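Putative lipase (Bacteroides thetaiotaomicron VPI-5482, PDB 3BZW) probably acts as a lipase or esterase of the GDSL (SGNH hydrolase) family, possibly on lysophospholipids. Local coordinates at residues N99-S104 with D196-A201; G108-E113 with R146-I151. All blocks are in the same frame, centred on the assembly; numbering follows the deposited sequence.

Contact 1: N99-S104 with D196-A201. With ACT (acetate ion), chain G.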
loop_
_atom_site.group_PDB
_atom_site.type_symbol
_atom_site.label_atom_id
_atom_site.label_comp_id
_atom_site.label_asym_id
_atom_site.label_seq_id
_atom_site.Cartn_x
_atom_site.Cartn_y
_atom_site.Cartn_z
ATOM N N ASN A 99 9.005 31.552 -11.411
ATOM C CA ASN A 99 10.267 32.188 -11.053
ATOM C C ASN A 99 10.698 31.850 -9.622
ATOM O O ASN A 99 11.886 31.904 -9.295
ATOM C CB ASN A 99 10.182 33.706 -11.252
ATOM C CG ASN A 99 10.159 34.100 -12.723
ATOM O OD1 ASN A 99 10.907 33.550 -13.532
ATOM N ND2 ASN A 99 9.312 35.066 -13.070
ATOM N N ASP A 100 9.740 31.520 -8.761
ATOM C CA ASP A 100 10.080 31.131 -7.394
ATOM C C ASP A 100 10.845 29.812 -7.508
ATOM O O ASP A 100 11.818 29.571 -6.787
ATOM C CB ASP A 100 8.816 30.941 -6.556
ATOM C CG ASP A 100 8.116 32.253 -6.254
ATOM O OD1 ASP A 100 8.290 32.784 -5.135
ATOM O OD2 ASP A 100 7.399 32.758 -7.145
ATOM N N TYR A 101 10.407 28.962 -8.430
ATOM C CA TYR A 101 11.080 27.685 -8.648
ATOM C C TYR A 101 12.496 27.944 -9.151
ATOM O O TYR A 101 13.472 27.447 -8.588
ATOM C CB TYR A 101 10.328 26.837 -9.681
ATOM C CG TYR A 101 11.199 25.779 -10.337
ATOM C CD1 TYR A 101 11.582 24.625 -9.651
ATOM C CD2 TYR A 101 11.679 25.967 -11.633
ATOM C CE1 TYR A 101 12.436 23.677 -10.249
ATOM C CE2 TYR A 101 12.527 25.041 -12.234
ATOM C CZ TYR A 101 12.903 23.903 -11.540
ATOM O OH TYR A 101 13.748 23.011 -12.149
ATOM N N ASN A 102 12.604 28.737 -10.211
ATOM C CA ASN A 102 13.904 29.036 -10.797
ATOM C C ASN A 102 14.866 29.717 -9.823
ATOM O O ASN A 102 16.074 29.481 -9.871
ATOM C CB ASN A 102 13.731 29.916 -12.039
ATOM C CG ASN A 102 15.050 30.208 -12.728
ATOM O OD1 ASN A 102 15.407 31.369 -12.957
ATOM N ND2 ASN A 102 15.783 29.153 -13.062
ATOM N N SER A 103 14.329 30.543 -8.932
ATOM C CA SER A 103 15.162 31.260 -7.974
ATOM C C SER A 103 15.401 30.507 -6.666
ATOM O O SER A 103 15.877 31.083 -5.684
ATOM C CB SER A 103 14.553 32.635 -7.696
ATOM O OG SER A 103 14.505 33.399 -8.896
ATOM N N SER A 104 15.068 29.221 -6.666
ATOM C CA SER A 104 15.253 28.353 -5.503
ATOM C C SER A 104 14.662 28.883 -4.199
ATOM O O SER A 104 15.323 28.854 -3.157
ATOM C CB SER A 104 16.746 28.063 -5.295
ATOM O OG SER A 104 17.314 27.483 -6.455
ATOM N N ASP A 196 7.287 20.749 -9.470
ATOM C CA ASP A 196 6.081 20.152 -8.882
ATOM C C ASP A 196 5.640 20.813 -7.578
ATOM O O ASP A 196 4.459 21.091 -7.376
ATOM C CB ASP A 196 6.318 18.668 -8.580
ATOM C CG ASP A 196 6.764 17.881 -9.790
ATOM O OD1 ASP A 196 7.344 18.478 -10.721
ATOM O OD2 ASP A 196 6.547 16.651 -9.795
ATOM N N ALA A 197 6.597 21.030 -6.682
ATOM C CA ALA A 197 6.312 21.628 -5.382
ATOM C C ALA A 197 5.674 23.005 -5.494
ATOM O O ALA A 197 4.815 23.367 -4.691
ATOM C CB ALA A 197 7.593 21.719 -4.563
ATOM N N TYR A 198 6.094 23.768 -6.497
ATOM C CA TYR A 198 5.580 25.114 -6.694
ATOM C C TYR A 198 4.207 25.106 -7.350
ATOM O O TYR A 198 3.433 26.038 -7.186
ATOM C CB TYR A 198 6.593 25.924 -7.506
ATOM C CG TYR A 198 7.930 26.000 -6.803
ATOM C CD1 TYR A 198 8.232 27.060 -5.938
ATOM C CD2 TYR A 198 8.855 24.960 -6.917
ATOM C CE1 TYR A 198 9.419 27.072 -5.197
ATOM C CE2 TYR A 198 10.042 24.963 -6.183
ATOM C CZ TYR A 198 10.315 26.017 -5.324
ATOM O OH TYR A 198 11.468 25.995 -4.574
ATOM N N VAL A 199 3.906 24.038 -8.080
ATOM C CA VAL A 199 2.611 23.888 -8.726
ATOM C C VAL A 199 1.606 23.425 -7.663
ATOM O O VAL A 199 0.518 23.989 -7.518
ATOM C CB VAL A 199 2.687 22.828 -9.856
ATOM C CG1 VAL A 199 1.298 22.501 -10.371
ATOM C CG2 VAL A 199 3.562 23.349 -10.989
ATOM N N GLN A 200 1.996 22.408 -6.903
ATOM C CA GLN A 200 1.127 21.851 -5.872
ATOM C C GLN A 200 0.755 22.815 -4.749
ATOM O O GLN A 200 -0.374 22.785 -4.259
ATOM C CB GLN A 200 1.752 20.581 -5.296
ATOM C CG GLN A 200 1.870 19.434 -6.312
ATOM C CD GLN A 200 0.545 19.090 -6.982
ATOM O OE1 GLN A 200 -0.477 18.919 -6.316
ATOM N NE2 GLN A 200 0.562 18.975 -8.310
ATOM N N ALA A 201 1.688 23.673 -4.342
ATOM C CA ALA A 201 1.413 24.631 -3.271
ATOM C C ALA A 201 0.261 25.553 -3.667
ATOM O O ALA A 201 -0.570 25.923 -2.835
ATOM C CB ALA A 201 2.660 25.456 -2.966
HETATM C C ACT G . 9.584 34.881 -16.391
HETATM O O ACT G . 10.582 34.878 -17.090
HETATM O OXT ACT G . 9.316 35.865 -15.722
HETATM C CH3 ACT G . 8.674 33.679 -16.365
#

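Contact 2: G108-E113 with R146-I151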
loop_
_atom_site.group_PDB
_atom_site.type_symbol
_atom_site.label_atom_id
_atom_site.label_comp_id
_atom_site.label_asym_id
_atom_site.label_seq_id
_atom_site.Cartn_x
_atom_site.Cartn_y
_atom_site.Cartn_z
ATOM N N GLY A 108 8.985 26.003 2.406
ATOM C CA GLY A 108 8.589 26.416 3.741
ATOM C C GLY A 108 7.417 25.670 4.351
ATOM O O GLY A 108 7.187 24.495 4.055
ATOM N N GLU A 109 6.666 26.371 5.199
ATOM C CA GLU A 109 5.522 25.796 5.895
ATOM C C GLU A 109 4.323 26.744 5.843
ATOM O O GLU A 109 4.490 27.960 5.811
ATOM C CB GLU A 109 5.883 25.539 7.363
ATOM C CG GLU A 109 7.151 24.722 7.590
ATOM C CD GLU A 109 6.976 23.245 7.281
ATOM O OE1 GLU A 109 5.826 22.804 7.054
ATOM O OE2 GLU A 109 7.998 22.521 7.281
ATOM N N TRP A 110 3.118 26.183 5.862
ATOM C CA TRP A 110 1.898 26.989 5.816
ATOM C C TRP A 110 1.568 27.677 7.141
ATOM O O TRP A 110 1.214 28.857 7.166
ATOM C CB TRP A 110 0.692 26.124 5.423
ATOM C CG TRP A 110 0.711 25.580 4.023
ATOM C CD1 TRP A 110 0.807 24.267 3.653
ATOM C CD2 TRP A 110 0.557 26.328 2.808
ATOM N NE1 TRP A 110 0.716 24.152 2.284
ATOM C CE2 TRP A 110 0.563 25.399 1.742
ATOM C CE3 TRP A 110 0.411 27.692 2.518
ATOM C CZ2 TRP A 110 0.427 25.792 0.404
ATOM C CZ3 TRP A 110 0.277 28.084 1.185
ATOM C CH2 TRP A 110 0.286 27.133 0.146
ATOM N N PHE A 111 1.674 26.926 8.234
ATOM C CA PHE A 111 1.345 27.431 9.567
ATOM C C PHE A 111 2.371 27.042 10.623
ATOM O O PHE A 111 3.290 26.260 10.378
ATOM C CB PHE A 111 0.030 26.814 10.064
ATOM C CG PHE A 111 -1.169 27.082 9.203
ATOM C CD1 PHE A 111 -1.993 28.173 9.461
ATOM C CD2 PHE A 111 -1.519 26.202 8.184
ATOM C CE1 PHE A 111 -3.153 28.380 8.723
ATOM C CE2 PHE A 111 -2.678 26.398 7.436
ATOM C CZ PHE A 111 -3.499 27.489 7.707
ATOM N N THR A 112 2.169 27.597 11.815
ATOM C CA THR A 112 2.946 27.246 12.999
ATOM C C THR A 112 1.787 26.839 13.921
ATOM O O THR A 112 0.657 27.296 13.719
ATOM C CB THR A 112 3.703 28.443 13.617
ATOM O OG1 THR A 112 2.776 29.483 13.948
ATOM C CG2 THR A 112 4.758 28.972 12.644
ATOM N N GLU A 113 2.035 25.977 14.900
ATOM C CA GLU A 113 0.961 25.552 15.799
ATOM C C GLU A 113 1.413 25.512 17.248
ATOM O O GLU A 113 2.592 25.329 17.533
ATOM C CB GLU A 113 0.463 24.149 15.435
ATOM C CG GLU A 113 0.027 23.948 13.999
ATOM C CD GLU A 113 -0.207 22.477 13.685
ATOM O OE1 GLU A 113 -1.332 21.972 13.908
ATOM O OE2 GLU A 113 0.752 21.819 13.230
ATOM N N ARG A 146 4.960 33.330 1.052
ATOM C CA ARG A 146 4.617 34.343 0.058
ATOM C C ARG A 146 3.172 34.198 -0.403
ATOM O O ARG A 146 2.493 35.190 -0.671
ATOM C CB ARG A 146 5.555 34.236 -1.148
ATOM C CG ARG A 146 6.996 34.583 -0.831
ATOM C CD ARG A 146 7.882 34.421 -2.057
ATOM N NE ARG A 146 9.247 34.864 -1.792
ATOM C CZ ARG A 146 10.170 35.030 -2.732
ATOM N NH1 ARG A 146 9.870 34.787 -4.002
ATOM N NH2 ARG A 146 11.389 35.440 -2.405
ATOM N N ILE A 147 2.704 32.958 -0.506
ATOM C CA ILE A 147 1.331 32.720 -0.924
ATOM C C ILE A 147 0.387 33.198 0.181
ATOM O O ILE A 147 -0.653 33.796 -0.099
ATOM C CB ILE A 147 1.090 31.221 -1.235
ATOM C CG1 ILE A 147 1.876 30.830 -2.493
ATOM C CG2 ILE A 147 -0.395 30.958 -1.454
ATOM C CD1 ILE A 147 1.835 29.342 -2.826
ATOM N N ASN A 148 0.755 32.945 1.435
ATOM C CA ASN A 148 -0.071 33.382 2.558
ATOM C C ASN A 148 -0.203 34.904 2.535
ATOM O O ASN A 148 -1.303 35.443 2.667
ATOM C CB ASN A 148 0.540 32.951 3.898
ATOM C CG ASN A 148 0.386 31.465 4.164
ATOM O OD1 ASN A 148 -0.488 30.802 3.602
ATOM N ND2 ASN A 148 1.225 30.938 5.050
ATOM N N ILE A 149 0.926 35.589 2.373
ATOM C CA ILE A 149 0.940 37.052 2.325
ATOM C C ILE A 149 0.167 37.559 1.103
ATOM O O ILE A 149 -0.635 38.495 1.201
ATOM C CB ILE A 149 2.386 37.596 2.238
ATOM C CG1 ILE A 149 3.133 37.309 3.543
ATOM C CG2 ILE A 149 2.362 39.091 1.930
ATOM C CD1 ILE A 149 4.630 37.599 3.485
ATOM N N GLY A 150 0.414 36.933 -0.043
ATOM C CA GLY A 150 -0.245 37.335 -1.276
ATOM C C GLY A 150 -1.757 37.192 -1.299
ATOM O O GLY A 150 -2.469 38.121 -1.686
ATOM N N ILE A 151 -2.260 36.030 -0.899
ATOM C CA ILE A 151 -3.699 35.823 -0.892
ATOM C C ILE A 151 -4.364 36.709 0.163
ATOM O O ILE A 151 -5.480 37.189 -0.035
ATOM C CB ILE A 151 -4.049 34.334 -0.666
ATOM C CG1 ILE A 151 -3.534 33.508 -1.857
ATOM C CG2 ILE A 151 -5.556 34.158 -0.541
ATOM C CD1 ILE A 151 -3.833 32.021 -1.776
#

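Contact 1: N99-S104 with D196-A201
Tyr101 and Tyr198 meet just behind the probable active site of this SGNH-type hydrolase. Helix 98-102 carries Asn99 on its far side. There Asn99 ND2 gives a nearly straight hydrogen bond of 2.8 Å to OXT of a bound acetate. Gly68 N, Ser35 N and His242 NE2 bind the same ion. Ser35 N, Gly68 N and Asn99 ND2 are consistent with the family's oxyanion hole, and His242 sits where its catalytic histidine is expected.

Toward helix 195-210, the backbone of Tyr101 lies over one face of the Tyr198 ring. Tyr101 CA sits 3.6 Å from the centroid of that ring and only 5° off its normal, a CH-pi contact. With CG anti to the backbone N (chi1 158°), the phenol swings off to the side and leaves CA and CB to cover the ring. The two rings form an offset edge-to-face pair, with planes at 71° and centroids 5.8 Å apart. Tyr101 CD1 makes the edge contact, 3.8 Å from Tyr198 CE2. Asp100 adds its CB, 4.0 Å from Tyr198 CD1, while its carboxylate turns away to Trp71 N and Arg146.

The helix ends in a Schellman motif, with Ser104 at positive phi. Tyr198 OH hydrogen-bonds to Val105 O, just past this turn, and to Asn189 ND2. Tyr101 OH bonds to Tyr187 O. A leucine in place of Tyr198 would probably lose the flat face under Tyr101 CA and leave Val105 O without its hydroxyl partner.

Between the two segments the contact is therefore aromatic and apolar. The phenol hydroxyls and the Asp100 carboxylate are anchored to neighbouring parts of the chain, so the rings are fixed at their polar ends as well as by packing.

Contact 2: G108-E113 with R146-I151
Trp110 lies in the bend just before strand 111-122 and comes closest to helix 143-157 at Asn148, with 7.4 Å between their CA atoms. Asn148 ND2 donates a hydrogen bond of 3.0 Å to Trp110 O. The bond is clearly bent, at 134°. The donor lies in the carbonyl plane, on a lone pair, but the acceptor is tilted out of the Asn148 amide plane. A chi1 of -74° places Asn148 CG beside its own backbone N and extends the amide toward the bend.

The other end of the amide meets the indole. Asn148 OD1 lies at the ring edge, near its plane, 3.4 Å from Trp110 CE3. Ring and amide planes are 48° apart. Both ends of this buried amide have further partners: OD1 accepts from Trp209 NE1, and ND2 also bonds to Val137 O.

Here the antiparallel hairpin 111-122/127-136 leaves the alpha/beta body of the hydrolase. The contact ties its base to a helix of that body.

Ile147 fills in along the benzo edge of the indole. Its CG2 is 4.0 Å from Trp110 CZ3, and its CD1 is 4.0 Å from Trp110 CH2. Helix 195-210 also packs here, through Ile208 against Trp110 and Ala205 against Ile147. At Glu109, OE1 bonds to Gln117 NE2 of a neighbouring subunit.

Overall arrangement
Contact 1 is buried, while contact 2 is partly buried and lies farther out, with centres 14 Å apart. Contact 1 joins two helices by aromatic faces and edges. Contact 2 joins the hairpin base to a helix by a hydrogen bond from a side-chain amide to a backbone carbonyl, plus apolar packing. The two share neighbours. A salt bridge links Asp100 OD1 to Arg146 NH1 at 2.8 Å, connecting helix 98-102 to helix 143-157. Helix 195-210 serves both: it bears Tyr198, and its Ala201 packs on Trp110 and Ile147. Contact 1 backs the acetate site; contact 2 lies toward the protruding hairpin; other subunits reach both.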